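Local coordinates for aldehyde dehydrogenase 12 (Zea mays, PDB 6D97), which catalyses the NAD-dependent oxidation of L-glutamate gamma-semialdehyde, the last enzymatic step of proline catabolism in plants, at residues L221-D224 against S225-I229; N47-G51 against S52-S56; F200-E203 against I204-Q208; A75-G79 against T80-S84. All blocks are in the same frame, centred on the assembly; numbering follows the deposited sequence.

Interactions 1 and 3 belong to the buried nucleotide-binding core and interactions 2 and 4 to the partly exposed surface region beside it. Helix 203-214, whose start is interaction 3, leads into strand 218-223 of interaction 1, and the two contacts meet by apolar packing of P201 and P205 on V227 and V223. Interaction 1 is rich in charge and touches NAD; interaction 3 joins helical backbone bonds to apolar side-chain packing. Interaction 2 is a beta hairpin held by backbone bonds and aromatics, interaction 4 a type I turn closed by a backbone bond and braced by the carboxylate of E81. N47 and S56 tie interaction 2 to A75 and E76, and E76 reaches S225 of interaction 1.

Interaction 1: residues L221-D224 against S225-I229; sequences LKVD and SKVSI. With NAD (nicotinamide-adenine-dinucleotide), chain E.
K226 curls its side chain around the carboxylate of D224. From its CB, 3.3 Å from D224 OD1, the chain passes to CG at 3.6 Å and through CD to CE at 4.0 Å from the same oxygen. Bends at chi3 (-123°) and chi4 (65°) then turn the ammonium back, and K226 NZ closes a salt bridge with D224 OD1 at 2.9 Å, approaching on the syn side but 27° out of the carboxylate plane. The anti lone pair of D224 OD1 is spent on the backbone, taking the N-H of K226 at 3.0 Å. This side-chain-to-backbone bond is an Asx turn, which the short side chain of aspartate can make, and two donors of one residue thus fix the carboxylate. The backbone carbonyl of D224 helps to turn the chain: V227 N donates to D224 O at 2.9 Å from above the carbonyl plane. This is the end of strand 218-223 in the Rossmann-type parallel sheet, where the chain bends toward helix 229-240 and the coenzyme lies across the strand ends. K222, the last strand residue but one, has the length to reach the adenosine ribose of NAD: K222 NZ donates to NAD O2B at 2.8 Å, more weakly to NAD O3B, and also to S253 O. One water links K222 NZ, V223 O and S225 OG, and that serine hydroxyl is also bonded to E76. Beneath the turn, V223 and V227 cross nearly at right angles, V223 CG1 lying 3.8 Å from V227 CG2, both buried, with V227 also packing on P201.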
loop_
_atom_site.group_PDB
_atom_site.type_symbol
_atom_site.label_atom_id
_atom_site.label_comp_id
_atom_site.label_asym_id
_atom_site.label_seq_id
_atom_site.Cartn_x
_atom_site.Cartn_y
_atom_site.Cartn_z
ATOM N N LEU A 221 -16.888 19.637 -18.321
ATOM C CA LEU A 221 -15.605 20.321 -18.307
ATOM C C LEU A 221 -15.771 21.745 -18.815
ATOM O O LEU A 221 -16.324 21.965 -19.897
ATOM C CB LEU A 221 -14.574 19.575 -19.157
ATOM C CG LEU A 221 -13.265 20.336 -19.370
ATOM C CD1 LEU A 221 -12.516 20.545 -18.062
ATOM C CD2 LEU A 221 -12.389 19.616 -20.372
ATOM N N LYS A 222 -15.294 22.705 -18.031
ATOM C CA LYS A 222 -15.313 24.111 -18.411
ATOM C C LYS A 222 -13.892 24.651 -18.350
ATOM O O LYS A 222 -13.251 24.607 -17.294
ATOM C CB LYS A 222 -16.241 24.914 -17.498
ATOM C CG LYS A 222 -16.403 26.373 -17.890
ATOM C CD LYS A 222 -15.985 27.286 -16.752
ATOM C CE LYS A 222 -16.289 28.743 -17.060
ATOM N NZ LYS A 222 -15.394 29.285 -18.121
ATOM N N VAL A 223 -13.404 25.149 -19.481
ATOM C CA VAL A 223 -12.094 25.780 -19.579
ATOM C C VAL A 223 -12.309 27.251 -19.901
ATOM O O VAL A 223 -13.242 27.601 -20.634
ATOM C CB VAL A 223 -11.213 25.095 -20.646
ATOM C CG1 VAL A 223 -9.840 25.754 -20.737
ATOM C CG2 VAL A 223 -11.082 23.607 -20.339
ATOM N N ASP A 224 -11.468 28.108 -19.319
ATOM C CA ASP A 224 -11.482 29.540 -19.589
ATOM C C ASP A 224 -11.615 29.797 -21.080
ATOM O O ASP A 224 -10.830 29.284 -21.884
ATOM C CB ASP A 224 -10.201 30.189 -19.052
ATOM C CG ASP A 224 -10.294 31.707 -18.993
ATOM O OD1 ASP A 224 -10.496 32.351 -20.047
ATOM O OD2 ASP A 224 -10.180 32.258 -17.879
ATOM N N SER A 225 -12.634 30.581 -21.449
ATOM C CA SER A 225 -12.981 30.741 -22.857
ATOM C C SER A 225 -11.824 31.301 -23.668
ATOM O O SER A 225 -11.777 31.116 -24.888
ATOM C CB SER A 225 -14.202 31.648 -23.005
ATOM O OG SER A 225 -15.360 31.039 -22.460
ATOM N N LYS A 226 -10.887 31.988 -23.012
ATOM C CA LYS A 226 -9.740 32.526 -23.731
ATOM C C LYS A 226 -8.911 31.427 -24.381
ATOM O O LYS A 226 -8.299 31.653 -25.430
ATOM C CB LYS A 226 -8.867 33.354 -22.788
ATOM C CG LYS A 226 -9.414 34.731 -22.456
ATOM C CD LYS A 226 -8.397 35.541 -21.662
ATOM C CE LYS A 226 -8.972 36.011 -20.333
ATOM N NZ LYS A 226 -9.276 34.871 -19.417
ATOM N N VAL A 227 -8.878 30.233 -23.785
ATOM C CA VAL A 227 -7.992 29.169 -24.240
ATOM C C VAL A 227 -8.713 27.855 -24.491
ATOM O O VAL A 227 -8.060 26.862 -24.819
ATOM C CB VAL A 227 -6.837 28.946 -23.244
ATOM C CG1 VAL A 227 -6.100 30.243 -22.991
ATOM C CG2 VAL A 227 -7.375 28.367 -21.951
ATOM N N SER A 228 -10.040 27.809 -24.358
ATOM C CA SER A 228 -10.762 26.543 -24.420
ATOM C C SER A 228 -10.655 25.864 -25.777
ATOM O O SER A 228 -11.092 24.715 -25.907
ATOM C CB SER A 228 -12.238 26.751 -24.073
ATOM O OG SER A 228 -12.860 27.652 -24.973
ATOM N N ILE A 229 -10.098 26.544 -26.784
ATOM C CA ILE A 229 -9.932 25.930 -28.097
ATOM C C ILE A 229 -9.029 24.713 -28.002
ATOM O O ILE A 229 -9.196 23.743 -28.751
ATOM C CB ILE A 229 -9.395 26.963 -29.113
ATOM C CG1 ILE A 229 -9.539 26.438 -30.542
ATOM C CG2 ILE A 229 -7.938 27.319 -28.823
ATOM C CD1 ILE A 229 -9.414 27.518 -31.611
HETATM P PA NAD E . -10.243 32.340 -12.225
HETATM O O1A NAD E . -10.725 32.006 -10.777
HETATM O O2A NAD E . -10.394 33.682 -12.750
HETATM O O5B NAD E . -10.876 31.671 -13.380
HETATM C C5B NAD E . -10.669 30.294 -13.585
HETATM C C4B NAD E . -11.885 29.562 -14.143
HETATM O O4B NAD E . -12.994 29.585 -13.261
HETATM C C3B NAD E . -12.326 30.072 -15.476
HETATM O O3B NAD E . -12.721 29.036 -16.290
HETATM C C2B NAD E . -13.465 30.929 -15.125
HETATM O O2B NAD E . -14.340 31.041 -16.182
HETATM C C1B NAD E . -14.040 30.179 -13.983
HETATM N N9A NAD E . -14.852 30.959 -13.072
HETATM C C8A NAD E . -14.653 32.258 -12.639
HETATM N N7A NAD E . -15.622 32.585 -11.776
HETATM C C5A NAD E . -16.480 31.503 -11.608
HETATM C C6A NAD E . -17.617 31.264 -10.860
HETATM N N6A NAD E . -18.142 32.302 -10.017
HETATM N N1A NAD E . -18.231 30.073 -10.921
HETATM C C2A NAD E . -17.761 29.071 -11.706
HETATM N N3A NAD E . -16.645 29.266 -12.456
HETATM C C4A NAD E . -15.997 30.449 -12.424
HETATM O O3 NAD E . -8.832 32.150 -12.582
HETATM P PN NAD E . -7.801 33.277 -13.019
HETATM O O1N NAD E . -6.429 32.510 -13.004
HETATM O O2N NAD E . -8.059 33.746 -14.421
HETATM O O5D NAD E . -7.706 34.441 -12.070
HETATM O O HOH W 1 -15.608 28.850 -21.010
HETATM O O HOH W 2 -14.540 31.850 -19.549
#

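Interaction 2: residues N47-G51 against S52-S56; sequences NFVQG and SWTAS
N47 and T54 form a hydrogen-bonded antiparallel pair of this hairpin, in which N47 N donates to T54 O and T54 N to N47 O at 2.8 Å each. V49 and S52 make the second such pair, with V49 N to S52 O at 3.2 Å, and S52 N completes it by donating to V49 O across a type I' turn. Q50 and G51 form its corner with positive phi angles; at G51 any side chain would be jammed against the preceding carbonyl, so glycine suits the position. The amide of N47 adds a weak bond from ND2 to A55 O, but its main partners are N252 through OD1 and A75 through ND2. Between these pairs, F48 and W53, a non-hydrogen-bonded pair, lie on the same face of the sheet. With CG anti to the backbone N (chi1 -167°), F48 turns its ring edge to the face of the indole's five-membered ring in a T-shaped stack, the planes at 64° and F48 CD1 3.6 Å from W53 CD2, while F48 CB sits over the six-membered ring at 4.0 Å as a CH-pi contact. On the other side, V49 CG1 and T54 CG2 meet, 3.6 Å apart. Strand 52-54 is an outermost strand of the sheet within this chain: W53 lies on helix 229-240 with R236 in cation-pi contact, F48 abuts strand 249-251, and V49 faces helix 83-90.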
loop_
_atom_site.group_PDB
_atom_site.type_symbol
_atom_site.label_atom_id
_atom_site.label_comp_id
_atom_site.label_asym_id
_atom_site.label_seq_id
_atom_site.Cartn_x
_atom_site.Cartn_y
_atom_site.Cartn_z
ATOM N N ASN A 47 -19.424 23.878 -27.960
ATOM C CA ASN A 47 -19.703 23.034 -26.814
ATOM C C ASN A 47 -19.961 21.607 -27.280
ATOM O O ASN A 47 -20.264 21.351 -28.447
ATOM C CB ASN A 47 -20.907 23.560 -26.031
ATOM C CG ASN A 47 -20.807 25.046 -25.737
ATOM O OD1 ASN A 47 -20.026 25.472 -24.882
ATOM N ND2 ASN A 47 -21.598 25.847 -26.448
ATOM N N PHE A 48 -19.831 20.672 -26.345
ATOM C CA PHE A 48 -20.208 19.284 -26.567
ATOM C C PHE A 48 -21.135 18.870 -25.438
ATOM O O PHE A 48 -20.745 18.914 -24.267
ATOM C CB PHE A 48 -18.980 18.373 -26.621
ATOM C CG PHE A 48 -19.267 16.995 -27.138
ATOM C CD1 PHE A 48 -19.328 16.754 -28.499
ATOM C CD2 PHE A 48 -19.462 15.939 -26.265
ATOM C CE1 PHE A 48 -19.583 15.490 -28.979
ATOM C CE2 PHE A 48 -19.717 14.672 -26.740
ATOM C CZ PHE A 48 -19.781 14.448 -28.099
ATOM N N VAL A 49 -22.356 18.477 -25.785
ATOM C CA VAL A 49 -23.349 18.105 -24.786
ATOM C C VAL A 49 -24.307 17.105 -25.411
ATOM O O VAL A 49 -24.643 17.199 -26.596
ATOM C CB VAL A 49 -24.092 19.345 -24.241
ATOM C CG1 VAL A 49 -24.978 19.959 -25.314
ATOM C CG2 VAL A 49 -24.907 18.988 -23.015
ATOM N N GLN A 50 -24.722 16.135 -24.599
ATOM C CA GLN A 50 -25.631 15.072 -25.018
ATOM C C GLN A 50 -25.141 14.384 -26.291
ATOM O O GLN A 50 -25.936 13.966 -27.134
ATOM C CB GLN A 50 -27.055 15.610 -25.189
ATOM C CG GLN A 50 -27.445 16.631 -24.126
ATOM C CD GLN A 50 -28.796 16.349 -23.512
ATOM O OE1 GLN A 50 -28.993 15.322 -22.863
ATOM N NE2 GLN A 50 -29.740 17.259 -23.717
ATOM N N GLY A 51 -23.820 14.279 -26.440
ATOM C CA GLY A 51 -23.213 13.476 -27.483
ATOM C C GLY A 51 -22.939 14.157 -28.807
ATOM O O GLY A 51 -22.584 13.464 -29.768
ATOM N N SER A 52 -23.077 15.477 -28.903
ATOM C CA SER A 52 -22.824 16.129 -30.182
ATOM C C SER A 52 -22.249 17.520 -29.967
ATOM O O SER A 52 -22.457 18.158 -28.931
ATOM C CB SER A 52 -24.093 16.199 -31.043
ATOM O OG SER A 52 -25.197 16.693 -30.306
ATOM N N TRP A 53 -21.499 17.972 -30.970
ATOM C CA TRP A 53 -20.974 19.328 -30.978
ATOM C C TRP A 53 -22.088 20.321 -31.280
ATOM O O TRP A 53 -22.898 20.113 -32.187
ATOM C CB TRP A 53 -19.852 19.449 -32.008
ATOM C CG TRP A 53 -18.616 18.698 -31.601
ATOM C CD1 TRP A 53 -18.186 17.490 -32.077
ATOM C CD2 TRP A 53 -17.662 19.102 -30.615
ATOM N NE1 TRP A 53 -17.019 17.125 -31.447
ATOM C CE2 TRP A 53 -16.677 18.099 -30.545
ATOM C CE3 TRP A 53 -17.548 20.218 -29.783
ATOM C CZ2 TRP A 53 -15.589 18.183 -29.679
ATOM C CZ3 TRP A 53 -16.474 20.297 -28.923
ATOM C CH2 TRP A 53 -15.506 19.289 -28.880
ATOM N N THR A 54 -22.115 21.413 -30.520
ATOM C CA THR A 54 -23.244 22.326 -30.535
ATOM C C THR A 54 -22.765 23.739 -30.243
ATOM O O THR A 54 -21.820 23.946 -29.477
ATOM C CB THR A 54 -24.299 21.907 -29.507
ATOM O OG1 THR A 54 -25.245 22.965 -29.317
ATOM C CG2 THR A 54 -23.627 21.584 -28.181
ATOM N N ALA A 55 -23.438 24.710 -30.855
ATOM C CA ALA A 55 -23.110 26.113 -30.643
ATOM C C ALA A 55 -23.924 26.676 -29.488
ATOM O O ALA A 55 -24.202 25.973 -28.510
ATOM C CB ALA A 55 -23.357 26.922 -31.918
ATOM N N SER A 56 -24.306 27.943 -29.597
ATOM C CA SER A 56 -25.112 28.606 -28.582
ATOM C C SER A 56 -25.844 29.763 -29.242
ATOM O O SER A 56 -25.636 30.063 -30.421
ATOM C CB SER A 56 -24.256 29.090 -27.408
ATOM O OG SER A 56 -23.379 30.132 -27.801
#

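Interaction 3: residues F200-E203 against I204-Q208; sequences FPLE and IPLLQ
L202 and L206 open the helical hydrogen bonding of helix 203-214, L206 N donating to L202 O at 2.9 Å, and one residue on L207 N donates to E203 O at 3.1 Å. P205 lies in the first turn, where an N-H is not needed for helical bonding, so proline is tolerated; its ring carbon CG instead rests 3.4 Å from P201 O, and its CD lies 3.3 Å from F200 O. Of the side chains, F200 and I204 make the main hydrophobic pair. With I204 CG1 anti to the carbonyl carbon (chi1 -65°) and the chain extended beyond it, the CD1 methyl reaches back to F200, 3.7 Å from F200 CB and 3.9 Å from F200 CD2, oblique to the phenyl ring. Trimmed to an alanine, I204 would probably leave a gap beside F200 CB and let the phenylalanine turn more freely. L202 CD1 and L206 CB touch more loosely at 4.4 Å. F200 and P201 close the family's P-W-N-F-P signature, here with phenylalanine in the tryptophan place, and the helix is the link of a beta-alpha-beta crossover from strand 191-196 to strand 218-223. E148 receives the N-H groups of L202 and E203, at the helix start, and I204 and P205 pack on T196, a residue that binds NAD. Apolar side chains thus seat the helix against the sheet, while the outside carboxylate that meets those N-H groups is probably favourable next to the positive end of the helix dipole.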
loop_
_atom_site.group_PDB
_atom_site.type_symbol
_atom_site.label_atom_id
_atom_site.label_comp_id
_atom_site.label_asym_id
_atom_site.label_seq_id
_atom_site.Cartn_x
_atom_site.Cartn_y
_atom_site.Cartn_z
ATOM N N PHE A 200 -2.731 26.988 -18.357
ATOM C CA PHE A 200 -2.380 25.665 -18.877
ATOM C C PHE A 200 -3.593 25.115 -19.614
ATOM O O PHE A 200 -4.399 24.365 -19.039
ATOM C CB PHE A 200 -1.919 24.728 -17.762
ATOM C CG PHE A 200 -0.573 25.085 -17.188
ATOM C CD1 PHE A 200 0.594 24.705 -17.835
ATOM C CD2 PHE A 200 -0.475 25.805 -16.008
ATOM C CE1 PHE A 200 1.833 25.035 -17.317
ATOM C CE2 PHE A 200 0.763 26.136 -15.482
ATOM C CZ PHE A 200 1.917 25.752 -16.139
ATOM N N PRO A 201 -3.758 25.453 -20.897
ATOM C CA PRO A 201 -4.998 25.100 -21.606
ATOM C C PRO A 201 -5.156 23.614 -21.888
ATOM O O PRO A 201 -6.250 23.199 -22.294
ATOM C CB PRO A 201 -4.893 25.898 -22.917
ATOM C CG PRO A 201 -3.788 26.897 -22.700
ATOM C CD PRO A 201 -2.850 26.253 -21.733
ATOM N N LEU A 202 -4.117 22.805 -21.702
ATOM C CA LEU A 202 -4.190 21.375 -21.971
ATOM C C LEU A 202 -3.928 20.528 -20.736
ATOM O O LEU A 202 -4.743 19.663 -20.398
ATOM C CB LEU A 202 -3.193 20.994 -23.077
ATOM C CG LEU A 202 -3.141 19.504 -23.423
ATOM C CD1 LEU A 202 -4.427 19.082 -24.122
ATOM C CD2 LEU A 202 -1.931 19.188 -24.282
ATOM N N GLU A 203 -2.813 20.772 -20.044
ATOM C CA GLU A 203 -2.338 19.850 -19.014
ATOM C C GLU A 203 -3.337 19.716 -17.870
ATOM O O GLU A 203 -3.689 18.601 -17.470
ATOM C CB GLU A 203 -0.983 20.320 -18.487
ATOM C CG GLU A 203 -0.391 19.444 -17.401
ATOM C CD GLU A 203 0.941 19.973 -16.906
ATOM O OE1 GLU A 203 1.603 20.718 -17.660
ATOM O OE2 GLU A 203 1.325 19.655 -15.763
ATOM N N ILE A 204 -3.795 20.838 -17.323
ATOM C CA ILE A 204 -4.680 20.801 -16.159
ATOM C C ILE A 204 -6.027 20.185 -16.532
ATOM O O ILE A 204 -6.436 19.202 -15.896
ATOM C CB ILE A 204 -4.855 22.198 -15.538
ATOM C CG1 ILE A 204 -3.527 22.712 -14.981
ATOM C CG2 ILE A 204 -5.925 22.161 -14.464
ATOM C CD1 ILE A 204 -3.598 24.135 -14.484
ATOM N N PRO A 205 -6.752 20.697 -17.539
ATOM C CA PRO A 205 -8.065 20.095 -17.840
ATOM C C PRO A 205 -7.994 18.647 -18.300
ATOM O O PRO A 205 -8.843 17.844 -17.897
ATOM C CB PRO A 205 -8.632 21.017 -18.929
ATOM C CG PRO A 205 -7.463 21.738 -19.479
ATOM C CD PRO A 205 -6.505 21.893 -18.368
ATOM N N LEU A 206 -7.005 18.282 -19.124
ATOM C CA LEU A 206 -6.929 16.903 -19.607
ATOM C C LEU A 206 -6.697 15.924 -18.462
ATOM O O LEU A 206 -7.342 14.871 -18.397
ATOM C CB LEU A 206 -5.824 16.758 -20.654
ATOM C CG LEU A 206 -5.498 15.319 -21.074
ATOM C CD1 LEU A 206 -6.673 14.695 -21.809
ATOM C CD2 LEU A 206 -4.235 15.249 -21.919
ATOM N N LEU A 207 -5.781 16.257 -17.549
ATOM C CA LEU A 207 -5.421 15.323 -16.486
ATOM C C LEU A 207 -6.557 15.151 -15.484
ATOM O O LEU A 207 -6.776 14.046 -14.973
ATOM C CB LEU A 207 -4.148 15.793 -15.784
ATOM C CG LEU A 207 -2.816 15.258 -16.321
ATOM C CD1 LEU A 207 -2.649 15.542 -17.803
ATOM C CD2 LEU A 207 -1.645 15.827 -15.531
ATOM N N GLN A 208 -7.293 16.226 -15.187
ATOM C CA GLN A 208 -8.443 16.094 -14.300
ATOM C C GLN A 208 -9.618 15.441 -15.017
ATOM O O GLN A 208 -10.381 14.682 -14.406
ATOM C CB GLN A 208 -8.844 17.460 -13.733
ATOM C CG GLN A 208 -7.747 18.172 -12.947
ATOM C CD GLN A 208 -7.511 17.578 -11.566
ATOM O OE1 GLN A 208 -8.057 16.528 -11.222
ATOM N NE2 GLN A 208 -6.698 18.259 -10.762
#

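Interaction 4: residues A75-G79 against T80-S84; sequences AEVQG and TEIKS
Q78 and E81 are joined by two hydrogen bonds. One, from E81 N to Q78 O at 3.0 Å, closes a type I beta turn; the other is a separate side-chain bond back over the turn, E81 OE1 accepting from Q78 N at 2.9 Å, 41° above the carboxylate plane. Its chi1 of 35° folds CG between the backbone N and carbonyl carbon, and the extended remainder then carries the acid over the turn, where OE2 makes a weak bond with A57 N. Q78 NE2 also lies near E81 OE1, but the amide and carboxylate planes stand 83° apart and the angle is poor for bonding. A leucine here in place of E81 would probably leave Q78 N without its carboxylate acceptor and the turn less firmly held. The packing is aliphatic: V77 CG1 presses against I82 CG2 at 3.7 Å, where the methyls of the two residues meet, and against E81 CG at 3.6 Å. I82 CG2 also approaches Q78 O at 3.4 Å. The turn connects strand 70-74 to helix 83-90, with I82 at its N-cap position, and I82 faces V257 and L261 of helix 255-265 as V77 pairs by backbone with N252.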
loop_
_atom_site.group_PDB
_atom_site.type_symbol
_atom_site.label_atom_id
_atom_site.label_comp_id
_atom_site.label_asym_id
_atom_site.label_seq_id
_atom_site.Cartn_x
_atom_site.Cartn_y
_atom_site.Cartn_z
ATOM N N ALA A 75 -18.646 29.708 -28.362
ATOM C CA ALA A 75 -20.091 29.534 -28.209
ATOM C C ALA A 75 -20.450 29.521 -26.722
ATOM O O ALA A 75 -20.779 28.493 -26.128
ATOM C CB ALA A 75 -20.549 28.258 -28.902
ATOM N N GLU A 76 -20.396 30.706 -26.121
ATOM C CA GLU A 76 -20.623 30.812 -24.685
ATOM C C GLU A 76 -22.105 30.644 -24.369
ATOM O O GLU A 76 -22.954 31.359 -24.911
ATOM C CB GLU A 76 -20.090 32.141 -24.156
ATOM C CG GLU A 76 -18.585 32.099 -23.905
ATOM C CD GLU A 76 -18.073 33.301 -23.143
ATOM O OE1 GLU A 76 -18.781 34.327 -23.108
ATOM O OE2 GLU A 76 -16.967 33.215 -22.566
ATOM N N VAL A 77 -22.406 29.686 -23.499
ATOM C CA VAL A 77 -23.773 29.391 -23.090
ATOM C C VAL A 77 -24.231 30.430 -22.078
ATOM O O VAL A 77 -23.468 30.840 -21.196
ATOM C CB VAL A 77 -23.856 27.967 -22.508
ATOM C CG1 VAL A 77 -25.238 27.687 -21.934
ATOM C CG2 VAL A 77 -23.495 26.942 -23.568
ATOM N N GLN A 78 -25.482 30.859 -22.202
ATOM C CA GLN A 78 -26.055 31.831 -21.285
ATOM C C GLN A 78 -26.819 31.115 -20.173
ATOM O O GLN A 78 -27.041 29.903 -20.215
ATOM C CB GLN A 78 -26.951 32.813 -22.041
ATOM C CG GLN A 78 -26.172 33.809 -22.895
ATOM C CD GLN A 78 -26.924 34.221 -24.149
ATOM O OE1 GLN A 78 -27.920 34.942 -24.081
ATOM N NE2 GLN A 78 -26.454 33.752 -25.303
ATOM N N GLY A 79 -27.206 31.887 -19.156
ATOM C CA GLY A 79 -27.756 31.290 -17.951
ATOM C C GLY A 79 -29.054 30.541 -18.173
ATOM O O GLY A 79 -29.407 29.659 -17.385
ATOM N N THR A 80 -29.783 30.877 -19.238
ATOM C CA THR A 80 -31.050 30.229 -19.543
ATOM C C THR A 80 -30.946 29.246 -20.704
ATOM O O THR A 80 -31.968 28.900 -21.304
ATOM C CB THR A 80 -32.131 31.272 -19.836
ATOM O OG1 THR A 80 -31.606 32.287 -20.702
ATOM C CG2 THR A 80 -32.629 31.901 -18.540
ATOM N N GLU A 81 -29.743 28.790 -21.040
ATOM C CA GLU A 81 -29.597 27.713 -22.013
ATOM C C GLU A 81 -28.694 26.608 -21.477
ATOM O O GLU A 81 -27.938 25.977 -22.223
ATOM C CB GLU A 81 -29.089 28.236 -23.356
ATOM C CG GLU A 81 -28.115 29.389 -23.279
ATOM C CD GLU A 81 -27.469 29.675 -24.625
ATOM O OE1 GLU A 81 -26.855 30.752 -24.788
ATOM O OE2 GLU A 81 -27.576 28.813 -25.522
ATOM N N ILE A 82 -28.788 26.327 -20.173
ATOM C CA ILE A 82 -27.969 25.296 -19.540
ATOM C C ILE A 82 -28.748 24.022 -19.233
ATOM O O ILE A 82 -28.194 23.112 -18.597
ATOM C CB ILE A 82 -27.311 25.816 -18.244
ATOM C CG1 ILE A 82 -28.383 26.165 -17.208
ATOM C CG2 ILE A 82 -26.416 27.010 -18.525
ATOM C CD1 ILE A 82 -27.861 26.278 -15.791
ATOM N N LYS A 83 -30.012 23.924 -19.666
ATOM C CA LYS A 83 -30.833 22.766 -19.311
ATOM C C LYS A 83 -30.239 21.473 -19.856
ATOM O O LYS A 83 -30.239 20.445 -19.169
ATOM C CB LYS A 83 -32.261 22.948 -19.829
ATOM C CG LYS A 83 -33.279 22.026 -19.162
ATOM C CD LYS A 83 -34.621 22.039 -19.881
ATOM C CE LYS A 83 -35.646 21.213 -19.119
ATOM N NZ LYS A 83 -36.914 21.053 -19.878
ATOM N N SER A 84 -29.731 21.509 -21.091
ATOM C CA SER A 84 -29.166 20.310 -21.697
ATOM C C SER A 84 -27.998 19.768 -20.879
ATOM O O SER A 84 -27.815 18.549 -20.779
ATOM C CB SER A 84 -28.730 20.608 -23.132
ATOM O OG SER A 84 -29.849 20.661 -24.001
#